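Local coordinates for delta-endotoxin CYTB (Bacillus thuringiensis serovar kyushuensis, PDB 1CBY), which kills the larvae of dipteran insects by making pores in the epithelial cell membrane of the midgut, and is seen here as the inactive dimeric protoxin, at residues A[45-50]-A[56-61]; A[124-129]-A[173-178]; A[147-152]-A[167-172]. All blocks are in the same frame, centred on the assembly; numbering follows the deposited sequence.

Contact 1. Residues A[45-50]-A[56-61]; sequences TVFYVQ and QALHLA
Ala-57 O accepts the backbone N-H of Ala-61, the N and O lying 2.9 Å apart. This ordinary helical bond places the two alanines one turn apart, and the methyl of each is directed at the ring of Phe-47. That ring is the one side chain of the strand that reaches helix 56-61. With chi1 at -80°, CG lies beside the backbone N and opposite the carbonyl carbon, and the ring projects from the strand to the helix. Ala-57 CB sits over one face of it, 3.9 Å from the ring centroid and 19° off the normal, a CH-pi contact displaced somewhat toward the rim; its nearest ring carbons are CE2 and CZ. Two other groups meet the ring near its own plane, at the far edge. Leu-58 CD1 comes to 3.8 Å from Phe-47 CE2, its side chain running at about a right angle to that of the phenylalanine, and Ala-61 CB stands 4.1 Å from Phe-47 CZ. Small residues suit positions 57 and 61, since a bare methyl lets the flat ring settle close to the helix backbone: Phe-47 CZ is 3.7 Å from Ala-57 C. The longer Leu-58 leaves the helix at a different angle and brings a branch round to the ring edge. The axes of strand 45-48 and helix 56-61 approach to 10.3 Å and run roughly antiparallel, at 151°. The strand pairs in parallel both with strand 165-175 and with a strand of the second subunit, whose Leu-33 also packs on Phe-47. Gln-56 ties the helix to strand 210-225 by hydrogen bonds, but between strand 45-48 and helix 56-61 the contact is wholly apolar, and the hold is by shape and burial alone.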
loop_
_atom_site.group_PDB
_atom_site.type_symbol
_atom_site.label_atom_id
_atom_site.label_comp_id
_atom_site.label_asym_id
_atom_site.label_seq_id
_atom_site.Cartn_x
_atom_site.Cartn_y
_atom_site.Cartn_z
ATOM N N THR A 45 3.173 -0.745 7.892
ATOM C CA THR A 45 2.468 -1.994 8.104
ATOM C C THR A 45 1.872 -2.691 6.874
ATOM O O THR A 45 1.252 -2.054 6.016
ATOM C CB THR A 45 1.382 -1.770 9.157
ATOM O OG1 THR A 45 1.933 -1.008 10.237
ATOM C CG2 THR A 45 0.895 -3.081 9.705
ATOM N N VAL A 46 2.076 -4.005 6.802
ATOM C CA VAL A 46 1.554 -4.835 5.717
ATOM C C VAL A 46 0.818 -6.005 6.365
ATOM O O VAL A 46 1.418 -6.798 7.096
ATOM C CB VAL A 46 2.688 -5.365 4.801
ATOM C CG1 VAL A 46 2.134 -6.333 3.768
ATOM C CG2 VAL A 46 3.372 -4.210 4.093
ATOM N N PHE A 47 -0.491 -6.077 6.129
ATOM C CA PHE A 47 -1.347 -7.125 6.689
ATOM C C PHE A 47 -1.937 -8.047 5.627
ATOM O O PHE A 47 -2.638 -7.591 4.720
ATOM C CB PHE A 47 -2.532 -6.508 7.448
ATOM C CG PHE A 47 -2.213 -6.034 8.846
ATOM C CD1 PHE A 47 -0.929 -6.118 9.364
ATOM C CD2 PHE A 47 -3.222 -5.500 9.645
ATOM C CE1 PHE A 47 -0.655 -5.678 10.652
ATOM C CE2 PHE A 47 -2.957 -5.058 10.932
ATOM C CZ PHE A 47 -1.673 -5.146 11.436
ATOM N N TYR A 48 -1.680 -9.343 5.765
ATOM C CA TYR A 48 -2.231 -10.357 4.865
ATOM C C TYR A 48 -2.929 -11.313 5.827
ATOM O O TYR A 48 -2.346 -12.308 6.266
ATOM C CB TYR A 48 -1.121 -11.081 4.092
ATOM C CG TYR A 48 -1.638 -12.057 3.052
ATOM C CD1 TYR A 48 -2.065 -13.335 3.414
ATOM C CD2 TYR A 48 -1.712 -11.700 1.709
ATOM C CE1 TYR A 48 -2.552 -14.232 2.468
ATOM C CE2 TYR A 48 -2.200 -12.592 0.752
ATOM C CZ TYR A 48 -2.617 -13.857 1.141
ATOM O OH TYR A 48 -3.097 -14.746 0.204
ATOM N N VAL A 49 -4.156 -10.973 6.204
ATOM C CA VAL A 49 -4.917 -11.768 7.162
ATOM C C VAL A 49 -6.408 -11.735 6.832
ATOM O O VAL A 49 -6.831 -11.071 5.885
ATOM C CB VAL A 49 -4.742 -11.202 8.608
ATOM C CG1 VAL A 49 -3.269 -11.181 9.018
ATOM C CG2 VAL A 49 -5.334 -9.795 8.702
ATOM N N GLN A 50 -7.201 -12.450 7.625
ATOM C CA GLN A 50 -8.649 -12.480 7.452
ATOM C C GLN A 50 -9.264 -11.439 8.394
ATOM O O GLN A 50 -8.713 -11.152 9.458
ATOM C CB GLN A 50 -9.184 -13.880 7.750
ATOM C CG GLN A 50 -8.765 -14.908 6.709
ATOM C CD GLN A 50 -9.184 -16.316 7.071
ATOM O OE1 GLN A 50 -8.368 -17.233 7.078
ATOM N NE2 GLN A 50 -10.460 -16.497 7.377
ATOM N N GLN A 56 -6.296 -9.024 16.181
ATOM C CA GLN A 56 -5.121 -9.705 16.714
ATOM C C GLN A 56 -3.849 -9.145 16.092
ATOM O O GLN A 56 -2.865 -8.887 16.787
ATOM C CB GLN A 56 -5.213 -11.207 16.442
ATOM C CG GLN A 56 -4.020 -12.013 16.937
ATOM C CD GLN A 56 -4.188 -13.502 16.707
ATOM O OE1 GLN A 56 -5.165 -13.946 16.100
ATOM N NE2 GLN A 56 -3.234 -14.284 17.192
ATOM N N ALA A 57 -3.879 -8.952 14.780
ATOM C CA ALA A 57 -2.735 -8.419 14.053
ATOM C C ALA A 57 -2.384 -7.010 14.535
ATOM O O ALA A 57 -1.212 -6.682 14.756
ATOM C CB ALA A 57 -3.036 -8.405 12.559
ATOM N N LEU A 58 -3.414 -6.190 14.711
ATOM C CA LEU A 58 -3.253 -4.814 15.153
ATOM C C LEU A 58 -2.656 -4.771 16.559
ATOM O O LEU A 58 -1.809 -3.924 16.859
ATOM C CB LEU A 58 -4.603 -4.098 15.099
ATOM C CG LEU A 58 -4.612 -2.627 14.675
ATOM C CD1 LEU A 58 -3.631 -2.373 13.536
ATOM C CD2 LEU A 58 -6.018 -2.241 14.262
ATOM N N HIS A 59 -3.073 -5.701 17.410
ATOM C CA HIS A 59 -2.550 -5.770 18.764
ATOM C C HIS A 59 -1.058 -6.067 18.721
ATOM O O HIS A 59 -0.256 -5.355 19.328
ATOM C CB HIS A 59 -3.266 -6.851 19.565
ATOM C CG HIS A 59 -4.514 -6.373 20.236
ATOM N ND1 HIS A 59 -5.522 -5.765 19.533
ATOM C CD2 HIS A 59 -4.842 -6.410 21.553
ATOM C CE1 HIS A 59 -6.437 -5.444 20.428
ATOM N NE2 HIS A 59 -6.070 -5.813 21.665
ATOM N N LEU A 60 -0.690 -7.100 17.970
ATOM C CA LEU A 60 0.706 -7.500 17.829
ATOM C C LEU A 60 1.543 -6.369 17.243
ATOM O O LEU A 60 2.666 -6.119 17.689
ATOM C CB LEU A 60 0.807 -8.760 16.961
ATOM C CG LEU A 60 0.361 -10.060 17.642
ATOM C CD1 LEU A 60 -0.125 -11.082 16.627
ATOM C CD2 LEU A 60 1.506 -10.613 18.466
ATOM N N ALA A 61 0.982 -5.663 16.270
ATOM C CA ALA A 61 1.679 -4.546 15.647
ATOM C C ALA A 61 1.996 -3.465 16.690
ATOM O O ALA A 61 3.154 -3.072 16.856
ATOM C CB ALA A 61 0.834 -3.964 14.522
#

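Contact 2. Residues A[124-129]-A[173-178]; sequences LVINST and FSIQNE
Ile-126 divides its side chain between two residues of 173-178, and its branches can be followed outward from CB. CB itself points to the other segment. CG2, the short branch, is anti to the backbone N; it meets Asn-177 ND2 at 3.7 Å and lies 4.0 Å from Ile-175 CD1. CG1, on the longer branch, lies beside the backbone N (chi1 -52°) and comes to 4.0 Å from Ile-175 CG1. At the tip, Ile-126 CD1 settles 3.8 Å from that same Ile-175 CG1. The two isoleucines thus reach toward each other tip to tip, while Asn-177 crosses Ile-126 at a slant. The beta-branching of Ile-126 suits its place, one arm serving Ile-175 and the other reaching Asn-177 as well; Ile-175 answers with its longer branch only. The meeting of a methyl with the Asn-177 amide is plain van der Waals contact; the polar atoms of that asparagine are used locally. Its OD1 receives a weak bond from the N of Asp-179, two residues on, in the manner of an Asx turn, and Asp-179 OD2 in turn accepts a bond from Asn-127 N, a polar link running beside the apolar one. Asparagine therefore fits where the strand gives way to a turn, with its amide nitrogen against the Ile-126 methyl. The segment 124-129 joins helix 107-122 to helix 129-141; Ser-128 is the N-cap of the latter, its OG weakly bonded to Phe-131 N and also bonded to Tyr-48 OH of strand 44-48. Phe-131 of that helix touches both isoleucines, so the interhelical loop is seated on the end of strand 165-175, which lies between strands 44-48 and 183-195.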
loop_
_atom_site.group_PDB
_atom_site.type_symbol
_atom_site.label_atom_id
_atom_site.label_comp_id
_atom_site.label_asym_id
_atom_site.label_seq_id
_atom_site.Cartn_x
_atom_site.Cartn_y
_atom_site.Cartn_z
ATOM N N LEU A 124 8.061 -20.094 8.388
ATOM C CA LEU A 124 6.846 -20.657 7.815
ATOM C C LEU A 124 6.848 -20.410 6.310
ATOM O O LEU A 124 7.186 -19.316 5.859
ATOM C CB LEU A 124 5.609 -20.000 8.436
ATOM C CG LEU A 124 5.418 -19.987 9.959
ATOM C CD1 LEU A 124 5.796 -21.337 10.553
ATOM C CD2 LEU A 124 6.246 -18.884 10.593
ATOM N N VAL A 125 6.500 -21.431 5.534
ATOM C CA VAL A 125 6.459 -21.293 4.080
ATOM C C VAL A 125 5.052 -20.897 3.652
ATOM O O VAL A 125 4.095 -21.635 3.878
ATOM C CB VAL A 125 6.913 -22.589 3.352
ATOM C CG1 VAL A 125 8.377 -22.869 3.651
ATOM C CG2 VAL A 125 6.071 -23.774 3.774
ATOM N N ILE A 126 4.926 -19.700 3.087
ATOM C CA ILE A 126 3.631 -19.193 2.652
ATOM C C ILE A 126 3.490 -19.350 1.148
ATOM O O ILE A 126 4.413 -19.045 0.395
ATOM C CB ILE A 126 3.456 -17.690 3.001
ATOM C CG1 ILE A 126 3.745 -17.450 4.484
ATOM C CG2 ILE A 126 2.042 -17.215 2.640
ATOM C CD1 ILE A 126 2.831 -18.188 5.431
ATOM N N ASN A 127 2.327 -19.824 0.712
ATOM C CA ASN A 127 2.053 -20.008 -0.709
ATOM C C ASN A 127 1.084 -18.940 -1.173
ATOM O O ASN A 127 -0.132 -19.072 -0.994
ATOM C CB ASN A 127 1.455 -21.391 -0.979
ATOM C CG ASN A 127 2.506 -22.469 -1.051
ATOM O OD1 ASN A 127 3.335 -22.479 -1.960
ATOM N ND2 ASN A 127 2.483 -23.381 -0.090
ATOM N N SER A 128 1.629 -17.844 -1.694
ATOM C CA SER A 128 0.808 -16.751 -2.192
ATOM C C SER A 128 1.623 -15.795 -3.046
ATOM O O SER A 128 2.559 -15.169 -2.563
ATOM C CB SER A 128 0.167 -15.994 -1.032
ATOM O OG SER A 128 -0.810 -15.082 -1.506
ATOM N N THR A 129 1.260 -15.683 -4.320
ATOM C CA THR A 129 1.945 -14.783 -5.242
ATOM C C THR A 129 1.789 -13.355 -4.727
ATOM O O THR A 129 2.769 -12.625 -4.595
ATOM C CB THR A 129 1.346 -14.888 -6.661
ATOM O OG1 THR A 129 1.369 -16.257 -7.088
ATOM C CG2 THR A 129 2.139 -14.043 -7.650
ATOM N N PHE A 173 5.347 -6.957 9.060
ATOM C CA PHE A 173 4.542 -7.871 8.267
ATOM C C PHE A 173 3.691 -8.684 9.234
ATOM O O PHE A 173 4.153 -9.071 10.310
ATOM C CB PHE A 173 5.437 -8.838 7.478
ATOM C CG PHE A 173 6.263 -8.187 6.399
ATOM C CD1 PHE A 173 5.667 -7.685 5.252
ATOM C CD2 PHE A 173 7.647 -8.117 6.513
ATOM C CE1 PHE A 173 6.441 -7.120 4.230
ATOM C CE2 PHE A 173 8.428 -7.555 5.497
ATOM C CZ PHE A 173 7.822 -7.056 4.356
ATOM N N SER A 174 2.448 -8.933 8.858
ATOM C CA SER A 174 1.547 -9.739 9.667
ATOM C C SER A 174 0.834 -10.651 8.663
ATOM O O SER A 174 0.079 -10.181 7.802
ATOM C CB SER A 174 0.562 -8.846 10.412
ATOM O OG SER A 174 -0.131 -9.564 11.409
ATOM N N ILE A 175 1.120 -11.949 8.744
ATOM C CA ILE A 175 0.561 -12.929 7.816
ATOM C C ILE A 175 -0.234 -14.057 8.481
ATOM O O ILE A 175 0.205 -14.651 9.467
ATOM C CB ILE A 175 1.689 -13.491 6.896
ATOM C CG1 ILE A 175 1.269 -14.800 6.230
ATOM C CG2 ILE A 175 2.991 -13.632 7.669
ATOM C CD1 ILE A 175 0.250 -14.632 5.148
ATOM N N GLN A 176 -1.407 -14.337 7.924
ATOM C CA GLN A 176 -2.292 -15.375 8.432
ATOM C C GLN A 176 -3.167 -15.916 7.305
ATOM O O GLN A 176 -3.939 -15.170 6.695
ATOM C CB GLN A 176 -3.166 -14.808 9.555
ATOM C CG GLN A 176 -4.283 -15.718 10.047
ATOM C CD GLN A 176 -5.547 -15.625 9.211
ATOM O OE1 GLN A 176 -6.108 -14.545 9.023
ATOM N NE2 GLN A 176 -6.008 -16.760 8.720
ATOM N N ASN A 177 -3.042 -17.211 7.032
ATOM C CA ASN A 177 -3.826 -17.855 5.988
ATOM C C ASN A 177 -3.831 -19.371 6.157
ATOM O O ASN A 177 -3.423 -19.890 7.200
ATOM C CB ASN A 177 -3.297 -17.472 4.602
ATOM C CG ASN A 177 -1.966 -18.111 4.283
ATOM O OD1 ASN A 177 -1.353 -18.768 5.124
ATOM N ND2 ASN A 177 -1.517 -17.935 3.054
ATOM N N GLU A 178 -4.254 -20.075 5.111
ATOM C CA GLU A 178 -4.321 -21.534 5.122
ATOM C C GLU A 178 -2.971 -22.155 5.479
ATOM O O GLU A 178 -2.911 -23.148 6.205
ATOM C CB GLU A 178 -4.777 -22.066 3.758
ATOM C CG GLU A 178 -6.063 -21.446 3.214
ATOM C CD GLU A 178 -5.844 -20.073 2.583
ATOM O OE1 GLU A 178 -4.994 -19.960 1.674
ATOM O OE2 GLU A 178 -6.518 -19.106 3.000
#

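Contact 3. Residues A[147-152]-A[167-172]; sequences DTQIDE and YYYNIL
Gln-149 and Tyr-169 are the two residues that meet here, and the polar interaction comes first. Tyr-169 OH donates to Gln-149 OE1, with the two oxygens modelled 2.5 Å apart. The donor stands at 134° to the C=O bond and is tilted 19° from the carbonyl plane. Gln-149 is gripped at both ends of its amide: OE1 also receives NE1 of Trp-154, a residue whose ring meets that of Tyr-169 as well, while NE2 bonds to Gly-141 O and, weakly, to Asn-145 O. A glutamine suits the place because one group serves as acceptor and donor at once, and these partners fix the rotation of its amide. Its chain is extended beyond CG, which gives it the length to span from loop to strand.

Ring and amide meet at an edge: Gln-149 OE1 lies near the ring plane, 3.2 Å from Tyr-169 CE2, and the amide and ring planes stand 89° apart, so there is no stacking between them. Tyr-169 gets there with CG anti to its N and beside the carbonyl carbon; a tyrosine thus supplies an aromatic surface along with a hydroxyl at the far end.

Backbone geometry shapes the remainder. Gln-149 to Glu-152 form a type II beta turn, closed by a weak bond from Glu-152 N to Gln-149 O. Beside it, Asp-147 makes a salt bridge with Lys-140 of the second subunit. The whole is a side-chain tie between the loop leading into strand 155-158 and the antiparallel partner of that strand, 165-175, within the mixed sheet of this Cyt-family toxin.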
loop_
_atom_site.group_PDB
_atom_site.type_symbol
_atom_site.label_atom_id
_atom_site.label_comp_id
_atom_site.label_asym_id
_atom_site.label_seq_id
_atom_site.Cartn_x
_atom_site.Cartn_y
_atom_site.Cartn_z
ATOM N N ASP A 147 11.463 9.730 -2.254
ATOM C CA ASP A 147 10.979 11.095 -2.439
ATOM C C ASP A 147 9.489 11.203 -2.102
ATOM O O ASP A 147 9.015 12.252 -1.668
ATOM C CB ASP A 147 11.216 11.544 -3.886
ATOM C CG ASP A 147 10.463 10.698 -4.891
ATOM O OD1 ASP A 147 10.492 9.461 -4.762
ATOM O OD2 ASP A 147 9.839 11.267 -5.809
ATOM N N THR A 148 8.765 10.106 -2.291
ATOM C CA THR A 148 7.335 10.060 -2.021
ATOM C C THR A 148 7.087 9.608 -0.583
ATOM O O THR A 148 5.944 9.487 -0.150
ATOM C CB THR A 148 6.629 9.073 -2.986
ATOM O OG1 THR A 148 7.189 9.194 -4.302
ATOM C CG2 THR A 148 5.150 9.381 -3.074
ATOM N N GLN A 149 8.161 9.350 0.154
ATOM C CA GLN A 149 8.038 8.897 1.535
ATOM C C GLN A 149 8.692 9.855 2.520
ATOM O O GLN A 149 8.945 9.498 3.680
ATOM C CB GLN A 149 8.678 7.527 1.691
ATOM C CG GLN A 149 8.102 6.459 0.805
ATOM C CD GLN A 149 8.810 5.151 1.010
ATOM O OE1 GLN A 149 8.880 4.646 2.127
ATOM N NE2 GLN A 149 9.382 4.617 -0.056
ATOM N N ILE A 150 8.991 11.063 2.060
ATOM C CA ILE A 150 9.622 12.037 2.925
ATOM C C ILE A 150 8.596 12.594 3.918
ATOM O O ILE A 150 7.462 12.913 3.550
ATOM C CB ILE A 150 10.327 13.156 2.111
ATOM C CG1 ILE A 150 11.279 13.938 3.014
ATOM C CG2 ILE A 150 9.308 14.072 1.455
ATOM C CD1 ILE A 150 12.253 14.819 2.262
ATOM N N ASP A 151 8.988 12.595 5.189
ATOM C CA ASP A 151 8.185 13.075 6.310
ATOM C C ASP A 151 7.213 12.045 6.878
ATOM O O ASP A 151 6.321 12.385 7.656
ATOM C CB ASP A 151 7.474 14.387 5.968
ATOM C CG ASP A 151 8.449 15.527 5.703
ATOM O OD1 ASP A 151 9.622 15.430 6.131
ATOM O OD2 ASP A 151 8.042 16.522 5.064
ATOM N N GLU A 152 7.413 10.781 6.513
ATOM C CA GLU A 152 6.581 9.688 7.004
ATOM C C GLU A 152 7.270 9.135 8.244
ATOM O O GLU A 152 8.493 9.097 8.309
ATOM C CB GLU A 152 6.445 8.597 5.944
ATOM C CG GLU A 152 5.824 9.060 4.623
ATOM C CD GLU A 152 4.336 9.387 4.720
ATOM O OE1 GLU A 152 3.743 9.251 5.811
ATOM O OE2 GLU A 152 3.752 9.778 3.687
ATOM N N TYR A 167 19.724 6.250 7.164
ATOM C CA TYR A 167 18.339 6.309 7.611
ATOM C C TYR A 167 17.838 5.003 8.208
ATOM O O TYR A 167 18.442 3.948 8.027
ATOM C CB TYR A 167 17.401 6.775 6.481
ATOM C CG TYR A 167 17.416 5.936 5.213
ATOM C CD1 TYR A 167 16.585 4.823 5.079
ATOM C CD2 TYR A 167 18.231 6.282 4.134
ATOM C CE1 TYR A 167 16.565 4.078 3.904
ATOM C CE2 TYR A 167 18.218 5.545 2.953
ATOM C CZ TYR A 167 17.381 4.442 2.845
ATOM O OH TYR A 167 17.359 3.708 1.679
ATOM N N TYR A 168 16.762 5.101 8.973
ATOM C CA TYR A 168 16.144 3.945 9.591
ATOM C C TYR A 168 14.840 3.727 8.854
ATOM O O TYR A 168 14.169 4.693 8.484
ATOM C CB TYR A 168 15.859 4.218 11.065
ATOM C CG TYR A 168 17.099 4.417 11.903
ATOM C CD1 TYR A 168 18.228 3.625 11.712
ATOM C CD2 TYR A 168 17.137 5.383 12.905
ATOM C CE1 TYR A 168 19.361 3.787 12.500
ATOM C CE2 TYR A 168 18.266 5.553 13.698
ATOM C CZ TYR A 168 19.371 4.751 13.491
ATOM O OH TYR A 168 20.485 4.894 14.286
ATOM N N TYR A 169 14.498 2.470 8.604
ATOM C CA TYR A 169 13.257 2.149 7.917
ATOM C C TYR A 169 12.618 0.992 8.664
ATOM O O TYR A 169 13.203 -0.081 8.767
ATOM C CB TYR A 169 13.544 1.775 6.472
ATOM C CG TYR A 169 12.355 1.928 5.559
ATOM C CD1 TYR A 169 11.292 1.027 5.607
ATOM C CD2 TYR A 169 12.298 2.965 4.630
ATOM C CE1 TYR A 169 10.200 1.153 4.750
ATOM C CE2 TYR A 169 11.207 3.097 3.767
ATOM C CZ TYR A 169 10.167 2.185 3.835
ATOM O OH TYR A 169 9.105 2.293 2.978
ATOM N N ASN A 170 11.434 1.229 9.215
ATOM C CA ASN A 170 10.730 0.212 9.986
ATOM C C ASN A 170 9.545 -0.332 9.211
ATOM O O ASN A 170 8.716 0.430 8.699
ATOM C CB ASN A 170 10.252 0.790 11.315
ATOM C CG ASN A 170 11.366 1.462 12.095
ATOM O OD1 ASN A 170 12.489 0.954 12.165
ATOM N ND2 ASN A 170 11.062 2.614 12.682
ATOM N N ILE A 171 9.456 -1.658 9.170
ATOM C CA ILE A 171 8.408 -2.387 8.459
ATOM C C ILE A 171 7.855 -3.463 9.393
ATOM O O ILE A 171 8.568 -3.946 10.273
ATOM C CB ILE A 171 8.995 -3.110 7.212
ATOM C CG1 ILE A 171 9.606 -2.103 6.241
ATOM C CG2 ILE A 171 7.922 -3.919 6.500
ATOM C CD1 ILE A 171 10.409 -2.743 5.128
ATOM N N LEU A 172 6.580 -3.805 9.234
ATOM C CA LEU A 172 5.985 -4.859 10.044
ATOM C C LEU A 172 5.053 -5.667 9.169
ATOM O O LEU A 172 4.118 -5.126 8.575
ATOM C CB LEU A 172 5.217 -4.309 11.250
ATOM C CG LEU A 172 4.639 -5.419 12.143
ATOM C CD1 LEU A 172 5.110 -5.272 13.577
ATOM C CD2 LEU A 172 3.118 -5.435 12.069
#

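Overall arrangement
Contacts 2 and 3 share strand 165-175; contact 1 lies on its neighbour, 44-48. Contact 3 uses the middle of the shared strand and contact 2 its end, their centres 24 Å apart on opposite sides of the chain's centre, and contact 3 is nested in the chain loop that contact 2 closes. The centre of contact 1 is 12 Å from that of contact 2 and 19 Å from that of contact 3. Tyr-48 O to Gln-176 N joins it to contact 2 and Val-46 N to Leu-172 O joins it to contact 3, both probable backbone bonds. Contacts 1 and 3 also touch the second subunit. Leu-58 of contact 1 lies about 9 Å, between side chains, from Ser-38, the N-terminal processing stop.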